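PDB 7B7P: type IV pilus biogenesis protein PilB from Streptococcus sanguinis, which is a minor pilin of type IV pili that has a direct role in adhesion, joining a pilin module to a von Willebrand factor A-like module. Local coordinates for residues 34-39 against 137-142; 164-169 against 201-206; 274-279 against 418-423. All coordinates share one frame; numbering follows the deposited sequence.

In the fold
The three contacts follow one another along the chain and belong to two modules. Contact 1 pairs strands 32-36 and 136-139 at one border of the six-stranded sheet that follows the N-terminal helix. Contacts 2 and 3 both reach the sheet of the von Willebrand factor A-like domain, through the neighbouring parallel strands 162-169 and 276-283, and their centres lie about 15 Å apart. Contact 1 is about 32 Å from contact 2, centre to centre, but only about 19 Å from contact 3, which it touches: W421 and F422 of helix 402-424 pack on F34, F137 and K139. The C-terminal helix thus bridges the two modules, consistent with a bimodular pilin.

Contact 1 of 3, residues 34-39 against 137-142; sequences FILDDS and FSKVAK
The rings of F34 and F137 form an offset stack, with centroids 4.8 Å apart and planes tilted by 30°. F137 presents one flank of its ring, CD2, over a face of the F34 ring near the rim, 3.4 Å from CZ. As partners in the parallel register the two phenylalanines project from the same face, and with each CG anti to its carbonyl carbon (chi1 -72° and -46°) the rings overlap. Flat, apolar rings suit this buried position. Backbone hydrogen bonds from I35 N to F137 O and from K139 N to I35 O, both 2.8 Å, join the strands. I35, which points to the other face, meets V140 of the following loop, CG2 to CG2 at 3.7 Å, two branched side chains crossing at a slant. Farther along, D37 joins the segments through its carboxylate: OD2 accepts from A141 N at 2.9 Å, while OD1 receives S39 N in an Asx turn. The extended chain of K139 passes F34 CD2 to deliver NZ to the carbonyl O of P426. Strand 32-36 lies between 148-152 and the outermost strand 136-139; W52 meets F34 edge-to-face, W421 of helix 402-424 lies against F137, and strand 92-101 receives I35.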
loop_
_atom_site.group_PDB
_atom_site.type_symbol
_atom_site.label_atom_id
_atom_site.label_comp_id
_atom_site.label_asym_id
_atom_site.label_seq_id
_atom_site.Cartn_x
_atom_site.Cartn_y
_atom_site.Cartn_z
ATOM N N PHE A 34 -4.771 -6.534 -17.152
ATOM C CA PHE A 34 -3.534 -7.057 -16.589
ATOM C C PHE A 34 -2.719 -7.652 -17.723
ATOM O O PHE A 34 -3.211 -8.522 -18.445
ATOM C CB PHE A 34 -3.811 -8.120 -15.512
ATOM C CG PHE A 34 -4.353 -7.554 -14.227
ATOM C CD1 PHE A 34 -5.701 -7.256 -14.103
ATOM C CD2 PHE A 34 -3.514 -7.310 -13.147
ATOM C CE1 PHE A 34 -6.206 -6.719 -12.926
ATOM C CE2 PHE A 34 -4.011 -6.777 -11.963
ATOM C CZ PHE A 34 -5.355 -6.484 -11.855
ATOM N N ILE A 35 -1.481 -7.193 -17.881
ATOM C CA ILE A 35 -0.539 -7.863 -18.772
ATOM C C ILE A 35 0.122 -9.004 -18.007
ATOM O O ILE A 35 0.603 -8.819 -16.880
ATOM C CB ILE A 35 0.504 -6.876 -19.316
ATOM C CG1 ILE A 35 -0.173 -5.754 -20.100
ATOM C CG2 ILE A 35 1.471 -7.586 -20.237
ATOM C CD1 ILE A 35 0.772 -5.057 -21.054
ATOM N N LEU A 36 0.158 -10.188 -18.620
ATOM C CA LEU A 36 0.638 -11.399 -17.965
ATOM C C LEU A 36 1.826 -11.996 -18.707
ATOM O O LEU A 36 1.870 -11.978 -19.940
ATOM C CB LEU A 36 -0.477 -12.436 -17.886
ATOM C CG LEU A 36 -1.819 -11.891 -17.402
ATOM C CD1 LEU A 36 -2.818 -13.023 -17.356
ATOM C CD2 LEU A 36 -1.692 -11.235 -16.032
ATOM N N ASP A 37 2.781 -12.548 -17.951
ATOM C CA ASP A 37 3.828 -13.371 -18.543
ATOM C C ASP A 37 3.377 -14.834 -18.584
ATOM O O ASP A 37 2.287 -15.190 -18.125
ATOM C CB ASP A 37 5.156 -13.194 -17.795
ATOM C CG ASP A 37 5.101 -13.642 -16.329
ATOM O OD1 ASP A 37 4.638 -14.766 -16.042
ATOM O OD2 ASP A 37 5.552 -12.866 -15.458
ATOM N N ASP A 38 4.226 -15.704 -19.139
ATOM C CA ASP A 38 3.829 -17.115 -19.307
ATOM C C ASP A 38 3.735 -17.916 -17.962
ATOM O O ASP A 38 3.605 -19.142 -18.023
ATOM C CB ASP A 38 4.780 -17.823 -20.279
ATOM C CG ASP A 38 6.202 -17.970 -19.730
ATOM O OD1 ASP A 38 6.486 -17.479 -18.609
ATOM O OD2 ASP A 38 7.039 -18.581 -20.437
ATOM N N SER A 39 3.809 -17.314 -16.773
ATOM C CA SER A 39 3.526 -18.063 -15.556
ATOM C C SER A 39 2.026 -18.135 -15.276
ATOM O O SER A 39 1.553 -19.131 -14.715
ATOM C CB SER A 39 4.274 -17.442 -14.373
ATOM O OG SER A 39 3.437 -16.585 -13.616
ATOM N N PHE A 137 -2.488 -2.855 -15.423
ATOM C CA PHE A 137 -1.495 -3.352 -14.486
ATOM C C PHE A 137 -0.647 -4.392 -15.182
ATOM O O PHE A 137 -1.086 -5.033 -16.140
ATOM C CB PHE A 137 -2.143 -3.973 -13.246
ATOM C CG PHE A 137 -3.238 -3.137 -12.667
ATOM C CD1 PHE A 137 -2.952 -2.111 -11.787
ATOM C CD2 PHE A 137 -4.558 -3.359 -13.018
ATOM C CE1 PHE A 137 -3.967 -1.328 -11.251
ATOM C CE2 PHE A 137 -5.576 -2.580 -12.488
ATOM C CZ PHE A 137 -5.279 -1.565 -11.609
ATOM N N SER A 138 0.573 -4.550 -14.694
ATOM C CA SER A 138 1.488 -5.532 -15.240
ATOM C C SER A 138 1.811 -6.568 -14.177
ATOM O O SER A 138 2.125 -6.220 -13.031
ATOM C CB SER A 138 2.768 -4.883 -15.742
ATOM O OG SER A 138 3.737 -5.881 -15.970
ATOM N N LYS A 139 1.715 -7.838 -14.564
ATOM C CA LYS A 139 2.137 -8.965 -13.748
ATOM C C LYS A 139 3.276 -9.709 -14.427
ATOM O O LYS A 139 3.374 -10.930 -14.337
ATOM C CB LYS A 139 0.963 -9.900 -13.471
ATOM C CG LYS A 139 -0.008 -9.323 -12.475
ATOM C CD LYS A 139 -0.964 -10.366 -11.920
ATOM C CE LYS A 139 -1.490 -9.931 -10.561
ATOM N NZ LYS A 139 -2.619 -10.766 -10.096
ATOM N N VAL A 140 4.126 -8.974 -15.138
ATOM C CA VAL A 140 5.265 -9.549 -15.840
ATOM C C VAL A 140 6.473 -9.405 -14.921
ATOM O O VAL A 140 7.034 -8.317 -14.766
ATOM C CB VAL A 140 5.494 -8.884 -17.200
ATOM C CG1 VAL A 140 6.513 -9.681 -18.016
ATOM C CG2 VAL A 140 4.180 -8.778 -17.955
ATOM N N ALA A 141 6.855 -10.513 -14.289
ATOM C CA ALA A 141 8.030 -10.539 -13.436
ATOM C C ALA A 141 9.295 -10.585 -14.294
ATOM O O ALA A 141 9.239 -10.626 -15.532
ATOM C CB ALA A 141 7.976 -11.741 -12.489
ATOM N N LYS A 142 10.449 -10.546 -13.622
ATOM C CA LYS A 142 11.730 -10.805 -14.278
ATOM C C LYS A 142 12.065 -9.769 -15.342
ATOM O O LYS A 142 11.741 -8.582 -15.216
ATOM C CB LYS A 142 11.716 -12.174 -14.968
ATOM C CG LYS A 142 12.728 -13.208 -14.528
ATOM C CD LYS A 142 12.752 -13.404 -13.034
ATOM C CE LYS A 142 13.195 -14.814 -12.715
ATOM N NZ LYS A 142 13.339 -15.010 -11.257
#

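Contact 2 of 3, residues 164-169 against 201-206; sequences VSFVFD and IMIKDL
V164 and F166 on strand 164-169 face L206, M202 and I203 on helix 201-206, which runs almost antiparallel to the strand at 172°. The axes approach no closer than 12.4 Å, and even the nearest CA atoms, those of V164 and L206, are 9.5 Å apart. Side chains span this separation, and a long aromatic one is well suited to it. F166 supplies most of the reach. Its CG lies beside the backbone N and anti to the carbonyl carbon (chi1 -75°), carrying the ring out from the sheet so that its far end meets three helix residues.

L206 comes from the opposite direction and sets CD1 at the edge of the ring, close to its plane, 3.9 Å from F166 CZ. M202 and I203 approach obliquely. The methionine touches with its CG methylene, 3.8 Å from CZ of F166, which chi1 of 162° sets anti to the backbone N; beyond it the chain bends. I203 uses the tip of its longer branch: CD1 lies 3.7 Å from F166 CE2, although its CB does not point at the strand. V164 takes a smaller share across the contact, its CG2 being 4.5 Å from L206 CD1, while its CG1 lies over one face of the F166 ring within the strand.

Beyond the pair, strands 212-219 and 276-283 flank strand 162-169, helix 402-424 packs on M202, and L233 touches I203 and L206. All five contacting side chains are apolar and buried, so the helix is held to the sheet by dispersion and by exclusion of water, without polar bonds between the segments. This is the helix-on-sheet packing expected of the Rossmann-like von Willebrand factor A fold.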
loop_
_atom_site.group_PDB
_atom_site.type_symbol
_atom_site.label_atom_id
_atom_site.label_comp_id
_atom_site.label_asym_id
_atom_site.label_seq_id
_atom_site.Cartn_x
_atom_site.Cartn_y
_atom_site.Cartn_z
ATOM N N VAL A 164 -7.393 -0.421 8.098
ATOM C CA VAL A 164 -6.334 0.568 8.179
ATOM C C VAL A 164 -6.305 1.074 9.605
ATOM O O VAL A 164 -7.304 1.599 10.101
ATOM C CB VAL A 164 -6.543 1.737 7.201
ATOM C CG1 VAL A 164 -5.406 2.739 7.346
ATOM C CG2 VAL A 164 -6.651 1.235 5.761
ATOM N N SER A 165 -5.180 0.904 10.277
ATOM C CA SER A 165 -5.024 1.465 11.609
ATOM C C SER A 165 -4.180 2.722 11.507
ATOM O O SER A 165 -3.027 2.667 11.057
ATOM C CB SER A 165 -4.395 0.470 12.588
ATOM O OG SER A 165 -4.407 1.053 13.884
ATOM N N PHE A 166 -4.769 3.847 11.904
ATOM C CA PHE A 166 -4.069 5.113 12.006
ATOM C C PHE A 166 -3.455 5.234 13.383
ATOM O O PHE A 166 -4.154 5.069 14.386
ATOM C CB PHE A 166 -5.023 6.284 11.769
ATOM C CG PHE A 166 -5.393 6.461 10.331
ATOM C CD1 PHE A 166 -4.519 7.084 9.449
ATOM C CD2 PHE A 166 -6.599 5.982 9.856
ATOM C CE1 PHE A 166 -4.854 7.231 8.101
ATOM C CE2 PHE A 166 -6.945 6.134 8.523
ATOM C CZ PHE A 166 -6.072 6.751 7.643
ATOM N N VAL A 167 -2.171 5.576 13.428
ATOM C CA VAL A 167 -1.405 5.596 14.666
ATOM C C VAL A 167 -0.676 6.928 14.716
ATOM O O VAL A 167 0.346 7.112 14.044
ATOM C CB VAL A 167 -0.438 4.411 14.768
ATOM C CG1 VAL A 167 0.444 4.530 16.005
ATOM C CG2 VAL A 167 -1.232 3.130 14.797
ATOM N N PHE A 168 -1.192 7.857 15.525
ATOM C CA PHE A 168 -0.820 9.261 15.440
ATOM C C PHE A 168 -0.083 9.711 16.693
ATOM O O PHE A 168 -0.584 9.555 17.806
ATOM C CB PHE A 168 -2.056 10.140 15.219
ATOM C CG PHE A 168 -2.657 10.047 13.832
ATOM C CD1 PHE A 168 -2.017 9.380 12.804
ATOM C CD2 PHE A 168 -3.873 10.665 13.563
ATOM C CE1 PHE A 168 -2.580 9.309 11.537
ATOM C CE2 PHE A 168 -4.437 10.603 12.314
ATOM C CZ PHE A 168 -3.795 9.932 11.294
ATOM N N ASP A 169 1.095 10.295 16.492
ATOM C CA ASP A 169 1.843 10.945 17.552
ATOM C C ASP A 169 1.008 12.085 18.147
ATOM O O ASP A 169 0.515 12.955 17.422
ATOM C CB ASP A 169 3.165 11.448 16.953
ATOM C CG ASP A 169 4.150 12.007 17.978
ATOM O OD1 ASP A 169 3.764 12.557 19.029
ATOM O OD2 ASP A 169 5.365 11.951 17.686
ATOM N N ILE A 201 -9.760 14.602 5.485
ATOM C CA ILE A 201 -9.689 14.462 4.027
ATOM C C ILE A 201 -9.297 13.039 3.640
ATOM O O ILE A 201 -9.879 12.441 2.724
ATOM C CB ILE A 201 -8.712 15.498 3.439
ATOM C CG1 ILE A 201 -9.229 16.922 3.671
ATOM C CG2 ILE A 201 -8.465 15.248 1.952
ATOM C CD1 ILE A 201 -8.463 17.972 2.905
ATOM N N MET A 202 -8.302 12.471 4.335
ATOM C CA MET A 202 -7.804 11.142 3.977
ATOM C C MET A 202 -8.883 10.077 4.165
ATOM O O MET A 202 -8.956 9.114 3.389
ATOM C CB MET A 202 -6.550 10.820 4.809
ATOM C CG MET A 202 -6.162 9.364 4.890
ATOM S SD MET A 202 -5.771 8.637 3.285
ATOM C CE MET A 202 -4.291 7.690 3.680
ATOM N N ILE A 203 -9.740 10.248 5.177
ATOM C CA ILE A 203 -10.832 9.303 5.415
ATOM C C ILE A 203 -11.836 9.333 4.259
ATOM O O ILE A 203 -12.224 8.289 3.720
ATOM C CB ILE A 203 -11.520 9.609 6.759
ATOM C CG1 ILE A 203 -10.647 9.173 7.939
ATOM C CG2 ILE A 203 -12.898 8.939 6.813
ATOM C CD1 ILE A 203 -10.224 7.726 7.907
ATOM N N LYS A 204 -12.287 10.533 3.873
ATOM C CA LYS A 204 -13.216 10.631 2.751
ATOM C C LYS A 204 -12.605 10.051 1.483
ATOM O O LYS A 204 -13.298 9.406 0.686
ATOM C CB LYS A 204 -13.633 12.082 2.536
ATOM C CG LYS A 204 -14.404 12.680 3.708
ATOM C CD LYS A 204 -14.263 14.206 3.748
ATOM C CE LYS A 204 -15.538 14.868 4.257
ATOM N NZ LYS A 204 -15.246 16.087 5.062
ATOM N N ASP A 205 -11.293 10.230 1.298
ATOM C CA ASP A 205 -10.635 9.635 0.141
ATOM C C ASP A 205 -10.599 8.110 0.236
ATOM O O ASP A 205 -10.819 7.421 -0.767
ATOM C CB ASP A 205 -9.226 10.213 -0.012
ATOM C CG ASP A 205 -8.710 10.111 -1.433
ATOM O OD1 ASP A 205 -9.552 9.939 -2.350
ATOM O OD2 ASP A 205 -7.475 10.203 -1.641
ATOM N N LEU A 206 -10.321 7.561 1.429
ATOM C CA LEU A 206 -10.349 6.106 1.598
ATOM C C LEU A 206 -11.749 5.548 1.367
ATOM O O LEU A 206 -11.899 4.454 0.806
ATOM C CB LEU A 206 -9.863 5.712 2.992
ATOM C CG LEU A 206 -8.363 5.758 3.296
ATOM C CD1 LEU A 206 -8.146 5.303 4.720
ATOM C CD2 LEU A 206 -7.556 4.922 2.328
#

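Contact 3 of 3, residues 274-279 against 418-423; sequences AQLKYI and QDLWFV
Y278 and D419 provide the polar part of this contact. The tyrosine OH donates a hydrogen bond to D419 OD2 at 2.7 Å, meeting the anti lone pair, the one turned away from the other carboxylate oxygen. OD2 lies at the edge of the ring, near its plane, and the carboxylate is turned nearly coplanar with the ring, 8° apart. The two side chains cross at a slant, and both have CG beside the backbone N (chi1 -65° for Y278 and -63° for D419), which sends phenol and carboxylate toward each other from strand and helix. Tyrosine fits here because its rigid ring spans much of the 10.4 Å between the axes and still ends in a donor. D419 has further partners: R364 NH1 forms a salt bridge with OD2, and Q415 NE2 donates to OD1.

The apolar part centres on L276. L276 CD1 rests against the helix backbone 3.8 Å from L420 CA, and it also meets L420 CD1 and V423 CG1, each at 4.1 Å. Leucine is long enough to reach the helix, and its one methyl can touch backbone and side chains together. L420 and L276 also both touch I162 of the adjoining strand.

At the exposed margin Q275 and V423 slide past one another in opposite directions, with Q275 NE2 3.8 Å from V423 CG2, a van der Waals contact.

A buried carboxylate would be costly alone, but here the phenol, the guanidinium and an amide share its two oxygens, and the nearby arginine would be expected to favour the charged form. Leucine packing beside this polar network sets helix 402-424 against the start of strand 276-283, a strand flanked by 162-169 and 364-370 in the sheet of the von Willebrand factor A-like domain.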
loop_
_atom_site.group_PDB
_atom_site.type_symbol
_atom_site.label_atom_id
_atom_site.label_comp_id
_atom_site.label_asym_id
_atom_site.label_seq_id
_atom_site.Cartn_x
_atom_site.Cartn_y
_atom_site.Cartn_z
ATOM N N ALA A 274 -10.275 -8.447 7.698
ATOM C CA ALA A 274 -9.779 -7.949 6.416
ATOM C C ALA A 274 -8.572 -8.712 5.885
ATOM O O ALA A 274 -7.726 -9.171 6.654
ATOM C CB ALA A 274 -9.417 -6.467 6.534
ATOM N N GLN A 275 -8.477 -8.844 4.568
ATOM C CA GLN A 275 -7.338 -9.528 3.979
ATOM C C GLN A 275 -6.195 -8.580 3.619
ATOM O O GLN A 275 -5.053 -9.033 3.463
ATOM C CB GLN A 275 -7.801 -10.309 2.749
ATOM C CG GLN A 275 -6.781 -11.288 2.193
ATOM C CD GLN A 275 -6.531 -11.047 0.719
ATOM O OE1 GLN A 275 -7.351 -10.419 0.038
ATOM N NE2 GLN A 275 -5.396 -11.536 0.218
ATOM N N LEU A 276 -6.462 -7.283 3.500
ATOM C CA LEU A 276 -5.422 -6.274 3.355
ATOM C C LEU A 276 -5.414 -5.421 4.617
ATOM O O LEU A 276 -6.437 -4.821 4.961
ATOM C CB LEU A 276 -5.655 -5.407 2.115
ATOM C CG LEU A 276 -5.509 -6.130 0.774
ATOM C CD1 LEU A 276 -5.749 -5.189 -0.406
ATOM C CD2 LEU A 276 -4.149 -6.763 0.683
ATOM N N LYS A 277 -4.260 -5.364 5.300
ATOM C CA LYS A 277 -4.138 -4.665 6.576
ATOM C C LYS A 277 -2.999 -3.658 6.534
ATOM O O LYS A 277 -1.909 -3.957 6.035
ATOM C CB LYS A 277 -3.911 -5.655 7.735
ATOM C CG LYS A 277 -5.014 -6.690 7.902
ATOM C CD LYS A 277 -4.647 -7.681 9.012
ATOM C CE LYS A 277 -5.576 -8.886 9.006
ATOM N NZ LYS A 277 -5.925 -9.302 10.364
ATOM N N TYR A 278 -3.236 -2.491 7.121
ATOM C CA TYR A 278 -2.333 -1.361 6.970
ATOM C C TYR A 278 -2.160 -0.616 8.283
ATOM O O TYR A 278 -3.133 -0.384 9.004
ATOM C CB TYR A 278 -2.862 -0.381 5.910
ATOM C CG TYR A 278 -2.895 -0.967 4.518
ATOM C CD1 TYR A 278 -1.736 -1.056 3.753
ATOM C CD2 TYR A 278 -4.081 -1.438 3.971
ATOM C CE1 TYR A 278 -1.760 -1.576 2.493
ATOM C CE2 TYR A 278 -4.112 -1.969 2.709
ATOM C CZ TYR A 278 -2.953 -2.039 1.973
ATOM O OH TYR A 278 -2.992 -2.579 0.712
ATOM N N ILE A 279 -0.925 -0.203 8.560
ATOM C CA ILE A 279 -0.630 0.803 9.576
ATOM C C ILE A 279 -0.203 2.097 8.886
ATOM O O ILE A 279 0.648 2.084 7.990
ATOM C CB ILE A 279 0.464 0.322 10.542
ATOM C CG1 ILE A 279 -0.007 -0.918 11.303
ATOM C CG2 ILE A 279 0.892 1.462 11.481
ATOM C CD1 ILE A 279 -0.773 -0.604 12.576
ATOM N N GLN A 418 -4.416 0.336 -5.258
ATOM C CA GLN A 418 -3.698 -0.489 -6.221
ATOM C C GLN A 418 -3.333 -1.870 -5.682
ATOM O O GLN A 418 -3.292 -2.835 -6.456
ATOM C CB GLN A 418 -2.449 0.243 -6.695
ATOM C CG GLN A 418 -2.740 1.162 -7.883
ATOM C CD GLN A 418 -1.762 0.958 -9.036
ATOM O OE1 GLN A 418 -0.805 0.173 -8.933
ATOM N NE2 GLN A 418 -2.022 1.634 -10.156
ATOM N N ASP A 419 -3.031 -1.996 -4.386
ATOM C CA ASP A 419 -2.943 -3.330 -3.796
ATOM C C ASP A 419 -4.261 -4.074 -3.951
ATOM O O ASP A 419 -4.276 -5.261 -4.298
ATOM C CB ASP A 419 -2.569 -3.247 -2.316
ATOM C CG ASP A 419 -1.197 -2.637 -2.083
ATOM O OD1 ASP A 419 -0.314 -2.744 -2.972
ATOM O OD2 ASP A 419 -1.015 -2.055 -0.988
ATOM N N LEU A 420 -5.375 -3.384 -3.696
ATOM C CA LEU A 420 -6.698 -3.981 -3.839
ATOM C C LEU A 420 -6.923 -4.499 -5.256
ATOM O O LEU A 420 -7.301 -5.660 -5.454
ATOM C CB LEU A 420 -7.764 -2.953 -3.463
ATOM C CG LEU A 420 -9.187 -3.507 -3.421
ATOM C CD1 LEU A 420 -9.309 -4.592 -2.353
ATOM C CD2 LEU A 420 -10.168 -2.398 -3.166
ATOM N N TRP A 421 -6.703 -3.640 -6.256
ATOM C CA TRP A 421 -6.802 -4.069 -7.648
ATOM C C TRP A 421 -5.887 -5.252 -7.929
ATOM O O TRP A 421 -6.296 -6.232 -8.561
ATOM C CB TRP A 421 -6.472 -2.897 -8.577
ATOM C CG TRP A 421 -7.679 -2.102 -8.863
ATOM C CD1 TRP A 421 -7.995 -0.855 -8.379
ATOM C CD2 TRP A 421 -8.782 -2.516 -9.662
ATOM N NE1 TRP A 421 -9.232 -0.466 -8.844
ATOM C CE2 TRP A 421 -9.735 -1.471 -9.636
ATOM C CE3 TRP A 421 -9.059 -3.672 -10.411
ATOM C CZ2 TRP A 421 -10.942 -1.551 -10.332
ATOM C CZ3 TRP A 421 -10.260 -3.749 -11.098
ATOM C CH2 TRP A 421 -11.186 -2.696 -11.055
ATOM N N PHE A 422 -4.656 -5.191 -7.434
ATOM C CA PHE A 422 -3.667 -6.202 -7.785
ATOM C C PHE A 422 -3.997 -7.560 -7.187
ATOM O O PHE A 422 -3.619 -8.593 -7.758
ATOM C CB PHE A 422 -2.293 -5.745 -7.319
ATOM C CG PHE A 422 -1.215 -6.000 -8.302
ATOM C CD1 PHE A 422 -0.637 -7.252 -8.397
ATOM C CD2 PHE A 422 -0.769 -4.982 -9.135
ATOM C CE1 PHE A 422 0.377 -7.493 -9.318
ATOM C CE2 PHE A 422 0.243 -5.208 -10.058
ATOM C CZ PHE A 422 0.819 -6.466 -10.151
ATOM N N VAL A 423 -4.679 -7.587 -6.042
ATOM C CA VAL A 423 -4.948 -8.855 -5.371
ATOM C C VAL A 423 -6.270 -9.464 -5.837
ATOM O O VAL A 423 -6.400 -10.693 -5.892
ATOM C CB VAL A 423 -4.905 -8.675 -3.839
ATOM C CG1 VAL A 423 -6.202 -8.016 -3.306
ATOM C CG2 VAL A 423 -4.622 -10.012 -3.155
#